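Local coordinates for TRAP dicarboxylate transporter-DctP subunit (Desulfovibrio salexigens, PDB 4N6D), which probably binds an organic acid, perhaps a dicarboxylate, in the periplasm and delivers it to a TRAP-type membrane transporter, at residues G267-M270 with D271-K275; R260-A263 with E264-K268; F37-A40 with K41-P44. One frame throughout, in Å; residues are numbered along the deposited sequence.

Along the chain, contact 3 comes first, in the loop after strand 30-35 and the first residues of helix 43-58. Contacts 2 and 1 come much later, in series on the long helix 249-285, where they share Gly267 and Lys268 and their centres lie about 10 Å apart. The centre of contact 3 is about 14 Å from that of contact 1 and about 16 Å from that of contact 2. Phe43 of contact 3 touches both others: its CD1 lies 3.4 Å from Met270 SD, and its CD2 lies 3.9 Å from Thr266 CG2. The long helix, a hallmark of TRAP solute-binding proteins, is thus packed against the N-terminal end of helix 43-58.

Contact 1 (G267-M270 with D271-K275); sequences GKYM and DEHVK
Tyr269 and His273, one turn apart on the long helix of this TRAP solute-binding protein, run side by side and point the same way. Their ring planes are only 13° apart, but the centroids are 5.6 Å from each other, so the rings barely overlap. The phenol oxygen does the touching: Tyr269 OH sits over the rim of one imidazole face, 3.8 Å from His273 ND1. At the edge of the same imidazole, in its plane, Met270 CE lies 3.7 Å from His273 CD2. The methionine chain starts with CG anti to the backbone N, then bends at chi2 (68°) and again at chi3 (-115°); together the bends bring the methyl to 3.8 Å from Val274 CG2. Beneath these side chains run regular i to i+4 bonds, among them His273 N to Tyr269 O at 2.8 Å. Farther out, Phe43 of helix 43-58 packs on both Tyr269 and Met270, and Asp271 ties the helix to the start of helix 117-131, its two carboxylate oxygens taking Ser117 N and Thr118 OG1. His273 NE2 bonds Asp215, so the imidazole is held at its far nitrogen as well as by packing, consistent with a fixed ring rotation.

Contact 2 (R260-A263 with E264-K268); sequences REQA and EWTGK
Residues 260-268 form two turns of continuous alpha-helix in the long helix 249-285, with i to i+4 bonds such as Glu264 N to Arg260 O at 3.0 Å. The carbonyl of Gln262 is gripped twice by one residue, because both Thr266 N and Thr266 OG1 donate to it, the hydroxyl at 2.8 Å. The two donors arrive from opposite faces of the carbonyl plane. A chi1 of -60° places OG1 beside its own backbone N and thus back over the preceding turn, while CG2 is turned toward Phe43 of helix 43-58. The side chains of Gln262 and Trp265 lie side by side, with amide and indole planes 15° apart; their closest atoms are NE2 of Gln262 and CE3 of Trp265, 4.2 Å apart and oblique to the ring. The Gln262 amide is held at both its N and its O by helix 43-58, NE2 bonding Gln47 and OE1 accepting from Arg50, which also makes a cation-pi contact with Trp265. Arg260 bonds Tyr336 through NH2 and, on the flank toward helix 117-131, makes a salt bridge to Asp126 through NH1, while Ala263 packs on Trp125. A further salt bridge spans one turn of the helix: Lys268 NZ meets Glu264 OE2 at 2.7 Å, on the anti side of the carboxylate and 23° out of its plane.

Contact 3 (F37-A40 with K41-P44); sequences FPPA and KTFP
Pro39 O receives two bonds from Thr42, one from the hydroxyl and one from the amide. The shorter is Thr42 OG1 to Pro39 O at 2.8 Å, with the donor in the carbonyl plane. Thr42 N lies 3.1 Å from Pro39 O; its N-H points well at the oxygen (163°), but the nitrogen stands 45° above the carbonyl plane. The amide bond closes a type I beta turn from Pro39 to Thr42, with Ala40 and Lys41 at its corners. For the hydroxyl to reach the same oxygen, Thr42 holds OG1 between its backbone N and carbonyl carbon (chi1 67°), which leaves CG2 beside the backbone N and 4.0 Å from Pro39 CD. Thr42 also occupies the N-cap position of helix 43-58, yet its hydroxyl serves the turn and makes no capping bond.

Pro38 packs beside this polar centre, and Pro44 packs on Pro38. Pro38 CB lies 3.3 Å from Thr42 OG1, and the same ring crosses that of Pro44 at an angle, with Pro38 CG 3.8 Å from Pro44 CB. Pro44 is in the first turn of the helix and also packs on Cys92 of strand 90-94 and Phe235 of strand 234-240, while the backbone of Pro38 bonds Gly70. The loop leaving strand 30-35 is therefore fastened to the start of the helix by a proline-proline contact and one doubly bonded carbonyl. Ring-restricted phi angles at Pro38 and Pro39 should further limit the loop's movement, and with Pro39 O taking both its hydroxyl and its amide, Thr42 has its side chain engaged in the turn.

Contact 1 (G267-M270 with D271-K275)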
# COMPACT_ATOMS: atom_id res chain seq x y z
N GLY A 267 -0.34 8.97 3.21
CA GLY A 267 -1.48 8.25 3.76
C GLY A 267 -2.72 9.12 3.86
O GLY A 267 -3.85 8.68 3.56
N LYS A 268 -2.55 10.36 4.27
CA LYS A 268 -3.69 11.25 4.35
C LYS A 268 -4.27 11.56 2.99
O LYS A 268 -5.50 11.64 2.83
CB LYS A 268 -3.32 12.51 5.11
CG LYS A 268 -3.20 12.22 6.60
CD LYS A 268 -2.97 13.43 7.46
CE LYS A 268 -3.06 13.03 8.93
NZ LYS A 268 -2.65 14.14 9.85
N TYR A 269 -3.40 11.75 2.01
CA TYR A 269 -3.83 12.00 0.64
C TYR A 269 -4.67 10.82 0.14
O TYR A 269 -5.75 11.00 -0.44
CB TYR A 269 -2.64 12.23 -0.30
CG TYR A 269 -3.08 12.10 -1.73
CD1 TYR A 269 -3.69 13.17 -2.38
CD2 TYR A 269 -2.95 10.90 -2.40
CE1 TYR A 269 -4.15 13.04 -3.68
CE2 TYR A 269 -3.40 10.77 -3.71
CZ TYR A 269 -4.00 11.84 -4.33
OH TYR A 269 -4.45 11.68 -5.64
N MET A 270 -4.16 9.62 0.36
CA MET A 270 -4.81 8.41 -0.11
C MET A 270 -6.15 8.19 0.59
O MET A 270 -7.14 7.89 -0.07
CB MET A 270 -3.88 7.21 0.13
CG MET A 270 -4.39 5.91 -0.42
SD MET A 270 -4.40 5.94 -2.25
CE MET A 270 -6.14 5.84 -2.54
N ASP A 271 -6.20 8.35 1.91
CA ASP A 271 -7.49 8.24 2.61
C ASP A 271 -8.50 9.27 2.13
O ASP A 271 -9.68 8.97 2.02
CB ASP A 271 -7.30 8.32 4.12
CG ASP A 271 -6.63 7.07 4.69
OD1 ASP A 271 -6.85 5.99 4.10
OD2 ASP A 271 -5.93 7.17 5.72
N GLU A 272 -8.06 10.49 1.86
CA GLU A 272 -9.00 11.50 1.35
C GLU A 272 -9.44 11.17 -0.08
O GLU A 272 -10.59 11.40 -0.46
CB GLU A 272 -8.35 12.88 1.44
CG GLU A 272 -9.21 14.03 0.89
CD GLU A 272 -10.49 14.27 1.66
OE1 GLU A 272 -10.57 13.93 2.87
OE2 GLU A 272 -11.43 14.82 1.04
N HIS A 273 -8.53 10.62 -0.86
CA HIS A 273 -8.81 10.21 -2.22
C HIS A 273 -9.85 9.08 -2.23
O HIS A 273 -10.75 9.05 -3.10
CB HIS A 273 -7.51 9.79 -2.90
CG HIS A 273 -7.66 9.46 -4.35
ND1 HIS A 273 -8.01 10.40 -5.29
CD2 HIS A 273 -7.50 8.29 -5.02
CE1 HIS A 273 -8.07 9.83 -6.48
NE2 HIS A 273 -7.78 8.55 -6.34
N VAL A 274 -9.74 8.15 -1.28
CA VAL A 274 -10.77 7.13 -1.10
C VAL A 274 -12.08 7.76 -0.70
O VAL A 274 -13.13 7.42 -1.25
CB VAL A 274 -10.35 6.06 -0.06
CG1 VAL A 274 -11.52 5.24 0.42
CG2 VAL A 274 -9.34 5.15 -0.67
N LYS A 275 -12.04 8.70 0.24
CA LYS A 275 -13.27 9.34 0.68
C LYS A 275 -13.98 10.01 -0.51
O LYS A 275 -15.20 9.89 -0.67
CB LYS A 275 -12.97 10.34 1.79
CG LYS A 275 -14.20 10.99 2.38
CD LYS A 275 -13.86 11.79 3.64
CE LYS A 275 -15.13 12.39 4.26
NZ LYS A 275 -14.82 13.31 5.38

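Contact 2 (R260-A263 with E264-K268)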
# COMPACT_ATOMS: atom_id res chain seq x y z
N ARG A 260 9.22 11.02 7.82
CA ARG A 260 7.96 10.80 8.52
C ARG A 260 6.84 11.67 7.94
O ARG A 260 5.70 11.22 7.78
CB ARG A 260 8.11 11.09 10.02
CG ARG A 260 6.88 10.68 10.80
CD ARG A 260 6.82 11.42 12.12
NE ARG A 260 5.52 11.21 12.75
CZ ARG A 260 5.18 10.09 13.37
NH1 ARG A 260 6.07 9.12 13.48
NH2 ARG A 260 3.97 9.97 13.90
N GLU A 261 7.16 12.92 7.62
CA GLU A 261 6.17 13.84 7.10
C GLU A 261 5.55 13.28 5.83
O GLU A 261 4.35 13.35 5.62
CB GLU A 261 6.78 15.20 6.75
CG GLU A 261 7.37 15.97 7.89
CD GLU A 261 7.72 17.40 7.50
OE1 GLU A 261 7.20 17.86 6.46
OE2 GLU A 261 8.50 18.05 8.24
N GLN A 262 6.39 12.76 4.94
CA GLN A 262 5.90 12.29 3.66
C GLN A 262 5.09 11.00 3.80
O GLN A 262 4.14 10.77 3.04
CB GLN A 262 7.05 12.14 2.65
CG GLN A 262 6.61 11.90 1.22
CD GLN A 262 5.94 13.10 0.62
OE1 GLN A 262 6.01 14.19 1.16
NE2 GLN A 262 5.29 12.91 -0.52
N ALA A 263 5.46 10.16 4.76
CA ALA A 263 4.67 8.97 5.06
C ALA A 263 3.24 9.41 5.45
O ALA A 263 2.23 8.90 4.92
CB ALA A 263 5.32 8.17 6.20
N GLU A 264 3.14 10.36 6.38
CA GLU A 264 1.85 10.88 6.82
C GLU A 264 1.10 11.57 5.69
O GLU A 264 -0.09 11.36 5.50
CB GLU A 264 2.02 11.87 7.98
CG GLU A 264 0.72 12.41 8.52
CD GLU A 264 0.89 13.21 9.81
OE1 GLU A 264 1.90 13.03 10.51
OE2 GLU A 264 0.00 14.02 10.11
N TRP A 265 1.80 12.40 4.93
CA TRP A 265 1.15 13.16 3.87
C TRP A 265 0.52 12.22 2.86
O TRP A 265 -0.60 12.45 2.39
CB TRP A 265 2.13 14.10 3.15
CG TRP A 265 1.41 14.98 2.21
CD1 TRP A 265 0.95 16.23 2.47
CD2 TRP A 265 1.02 14.68 0.87
NE1 TRP A 265 0.29 16.74 1.37
CE2 TRP A 265 0.32 15.80 0.37
CE3 TRP A 265 1.19 13.58 0.04
CZ2 TRP A 265 -0.19 15.84 -0.93
CZ3 TRP A 265 0.68 13.63 -1.25
CH2 TRP A 265 -0.01 14.75 -1.70
N THR A 266 1.27 11.18 2.50
CA THR A 266 0.80 10.23 1.49
C THR A 266 -0.40 9.44 1.98
O THR A 266 -1.39 9.24 1.24
CB THR A 266 1.93 9.27 1.08
OG1 THR A 266 3.03 10.02 0.54
CG2 THR A 266 1.45 8.31 0.04
N GLY A 267 -0.34 8.97 3.21
CA GLY A 267 -1.48 8.25 3.76
C GLY A 267 -2.72 9.12 3.86
O GLY A 267 -3.85 8.68 3.56
N LYS A 268 -2.55 10.36 4.27
CA LYS A 268 -3.69 11.25 4.35
C LYS A 268 -4.27 11.56 2.99
O LYS A 268 -5.50 11.64 2.83
CB LYS A 268 -3.32 12.51 5.11
CG LYS A 268 -3.20 12.22 6.60
CD LYS A 268 -2.97 13.43 7.46
CE LYS A 268 -3.06 13.03 8.93
NZ LYS A 268 -2.65 14.14 9.85

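Contact 3 (F37-A40 with K41-P44)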
# COMPACT_ATOMS: atom_id res chain seq x y z
N PHE A 37 7.16 3.79 -11.19
CA PHE A 37 6.66 2.86 -12.19
C PHE A 37 5.17 3.07 -12.64
O PHE A 37 4.85 2.86 -13.82
CB PHE A 37 6.90 1.42 -11.75
CG PHE A 37 6.07 1.00 -10.58
CD1 PHE A 37 4.76 0.55 -10.76
CD2 PHE A 37 6.58 1.06 -9.29
CE1 PHE A 37 3.99 0.17 -9.67
CE2 PHE A 37 5.81 0.70 -8.20
CZ PHE A 37 4.51 0.26 -8.39
N PRO A 38 4.29 3.47 -11.71
CA PRO A 38 2.88 3.55 -12.08
C PRO A 38 2.54 4.84 -12.82
O PRO A 38 3.38 5.74 -12.89
CB PRO A 38 2.16 3.52 -10.73
CG PRO A 38 3.09 4.21 -9.81
CD PRO A 38 4.51 3.88 -10.31
N PRO A 39 1.33 4.93 -13.38
CA PRO A 39 0.93 6.15 -14.09
C PRO A 39 0.92 7.41 -13.21
O PRO A 39 0.71 7.33 -12.00
CB PRO A 39 -0.49 5.84 -14.55
CG PRO A 39 -0.54 4.35 -14.63
CD PRO A 39 0.31 3.87 -13.49
N ALA A 40 1.12 8.56 -13.85
CA ALA A 40 1.17 9.85 -13.15
C ALA A 40 -0.00 10.13 -12.20
O ALA A 40 0.19 10.73 -11.14
CB ALA A 40 1.26 10.98 -14.18
N LYS A 41 -1.20 9.73 -12.58
CA LYS A 41 -2.37 10.08 -11.75
C LYS A 41 -2.47 9.32 -10.44
O LYS A 41 -3.25 9.70 -9.55
CB LYS A 41 -3.67 9.87 -12.55
CG LYS A 41 -3.92 10.94 -13.60
CD LYS A 41 -5.15 10.61 -14.46
CE LYS A 41 -5.04 11.21 -15.86
NZ LYS A 41 -6.20 10.81 -16.72
N THR A 42 -1.70 8.24 -10.30
CA THR A 42 -1.84 7.35 -9.15
C THR A 42 -1.06 7.86 -7.93
O THR A 42 -0.11 8.64 -8.05
CB THR A 42 -1.38 5.92 -9.49
OG1 THR A 42 0.03 5.90 -9.73
CG2 THR A 42 -2.12 5.39 -10.72
N PHE A 43 -1.45 7.40 -6.75
CA PHE A 43 -0.92 7.98 -5.52
C PHE A 43 0.61 7.94 -5.35
O PHE A 43 1.18 8.89 -4.82
CB PHE A 43 -1.68 7.48 -4.27
CG PHE A 43 -1.21 6.15 -3.74
CD1 PHE A 43 -1.74 4.96 -4.22
CD2 PHE A 43 -0.26 6.09 -2.73
CE1 PHE A 43 -1.31 3.74 -3.72
CE2 PHE A 43 0.15 4.87 -2.21
CZ PHE A 43 -0.36 3.70 -2.72
N PRO A 44 1.31 6.88 -5.83
CA PRO A 44 2.77 6.90 -5.64
C PRO A 44 3.42 8.04 -6.43
O PRO A 44 4.45 8.58 -6.03
CB PRO A 44 3.22 5.54 -6.20
CG PRO A 44 1.97 4.67 -6.06
CD PRO A 44 0.87 5.61 -6.43